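Local coordinates for extracellular solute-binding protein, family 1 (Bifidobacterium longum subsp. infantis ATCC 15697, PDB 3QUF) that probably captures a solute, perhaps a carbohydrate, outside the cell and hands it to an ABC transporter for uptake, at residues D40-E45 with S335-L340. Sequence-based numbering, arbitrary orientation. Where two conformers were deposited one is given.
Sequences DNQIGE and SAAGTL
Q42 and A336 bring together two helices on the surface of one lobe in the bilobal α/β fold of extracellular solute-binding proteins: helix 40-53, which follows strand 30-36, and the C-terminal end of helix 327-337. The CA atoms of Q42 and A337 approach to 4.8 Å, a closeness that small residues on the second helix permit. Followed outward, the Q42 side chain first passes A337, with Q42 CB 4.4 Å from A337 CB. A chi1 of -66° keeps Q42 CG alongside A337, 4.3 Å from A337 CA, so the aliphatic half of the glutamine makes a light apolar contact. Q42 CD lies farther off, 5.0 Å from A337 CB, and there the amide splits. OE1 accepts a hydrogen bond from the backbone N of K39, just ahead of the helix, while Q42 NE2 lies on the side of A337, 4.7 Å from A337 CB and beyond close contact. Glutamine suits this place because its methylenes pack against alanine while its amide oxygen serves an N-H at the helix start. I43 points away from A336 and A337 and packs on F34, S36, Y63 and F303, which joins this first turn to the sheet. G338 ends helix 327-337 with positive phi, a conformation that favours glycine, and the chain goes on to L340, whose backbone is hydrogen-bonded to A136 on strand 135-144. Alanine suits position 336 because its methyl is short enough to sit against two carbonyl oxygens: A336 CB reaches N41 O and Q42 O, each at 3.4 Å, and the two oxygens subtend about 76° at this carbon.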
# COMPACT_ATOMS: atom_id res chain seq x y z
N ASP A 40 -7.56 -10.06 -16.75
CA ASP A 40 -8.90 -10.62 -16.78
C ASP A 40 -9.20 -11.42 -15.52
O ASP A 40 -10.33 -11.42 -15.07
CB ASP A 40 -9.12 -11.46 -18.05
CG ASP A 40 -10.51 -12.08 -18.10
OD1 ASP A 40 -11.50 -11.38 -18.38
OD2 ASP A 40 -10.58 -13.28 -17.86
N ASN A 41 -8.19 -12.09 -14.95
CA ASN A 41 -8.48 -12.91 -13.75
C ASN A 41 -8.76 -12.05 -12.53
O ASN A 41 -9.26 -12.57 -11.55
CB ASN A 41 -7.42 -13.97 -13.43
CG ASN A 41 -6.01 -13.43 -13.31
OD1 ASN A 41 -5.77 -12.31 -12.91
ND2 ASN A 41 -5.04 -14.31 -13.61
N GLN A 42 -8.47 -10.76 -12.62
CA GLN A 42 -8.80 -9.83 -11.52
C GLN A 42 -10.06 -9.00 -11.76
O GLN A 42 -10.83 -8.74 -10.83
CB GLN A 42 -7.65 -8.87 -11.31
CG GLN A 42 -6.36 -9.52 -10.80
CD GLN A 42 -5.13 -8.60 -11.01
OE1 GLN A 42 -4.77 -8.20 -12.14
NE2 GLN A 42 -4.47 -8.30 -9.91
N ILE A 43 -10.27 -8.55 -13.00
CA ILE A 43 -11.39 -7.63 -13.29
C ILE A 43 -12.43 -8.16 -14.27
O ILE A 43 -13.46 -7.52 -14.49
CB ILE A 43 -10.82 -6.25 -13.77
CG1 ILE A 43 -11.80 -5.10 -13.46
CG2 ILE A 43 -10.44 -6.31 -15.22
CD1 ILE A 43 -11.22 -3.80 -13.16
N GLY A 44 -12.20 -9.35 -14.84
CA GLY A 44 -13.09 -9.87 -15.87
C GLY A 44 -14.52 -10.06 -15.43
O GLY A 44 -15.43 -9.79 -16.20
N GLU A 45 -14.73 -10.54 -14.20
CA GLU A 45 -16.09 -10.73 -13.67
C GLU A 45 -16.81 -9.40 -13.48
O GLU A 45 -18.05 -9.31 -13.66
CB GLU A 45 -16.11 -11.51 -12.35
CG GLU A 45 -17.54 -11.64 -11.77
CD GLU A 45 -17.67 -12.63 -10.62
OE1 GLU A 45 -16.63 -13.10 -10.11
OE2 GLU A 45 -18.82 -12.95 -10.24
N SER A 335 -12.84 -10.18 -4.39
CA SER A 335 -12.69 -11.64 -4.28
C SER A 335 -11.69 -12.14 -5.34
O SER A 335 -10.85 -12.98 -5.02
CB SER A 335 -14.04 -12.37 -4.34
OG SER A 335 -14.61 -12.24 -5.63
N ALA A 336 -11.74 -11.61 -6.57
CA ALA A 336 -10.83 -12.05 -7.64
C ALA A 336 -9.40 -11.57 -7.43
O ALA A 336 -8.45 -12.30 -7.73
CB ALA A 336 -11.34 -11.59 -9.02
N ALA A 337 -9.26 -10.34 -6.95
CA ALA A 337 -7.98 -9.72 -6.79
C ALA A 337 -7.33 -10.02 -5.45
O ALA A 337 -6.17 -9.71 -5.27
CB ALA A 337 -8.09 -8.19 -6.97
N GLY A 338 -8.07 -10.60 -4.50
CA GLY A 338 -7.56 -10.84 -3.16
C GLY A 338 -7.30 -9.60 -2.30
O GLY A 338 -6.39 -9.57 -1.45
N THR A 339 -8.09 -8.56 -2.52
CA THR A 339 -7.92 -7.29 -1.85
C THR A 339 -9.09 -6.98 -0.94
O THR A 339 -10.05 -7.77 -0.84
CB THR A 339 -7.75 -6.20 -2.90
OG1 THR A 339 -8.80 -6.31 -3.85
CG2 THR A 339 -6.36 -6.32 -3.60
N LEU A 340 -8.98 -5.86 -0.24
CA LEU A 340 -10.01 -5.40 0.67
C LEU A 340 -10.76 -4.22 0.07
O LEU A 340 -10.20 -3.39 -0.62
CB LEU A 340 -9.41 -4.95 2.00
CG LEU A 340 -8.64 -6.02 2.77
CD1 LEU A 340 -8.03 -5.40 4.06
CD2 LEU A 340 -9.48 -7.22 3.12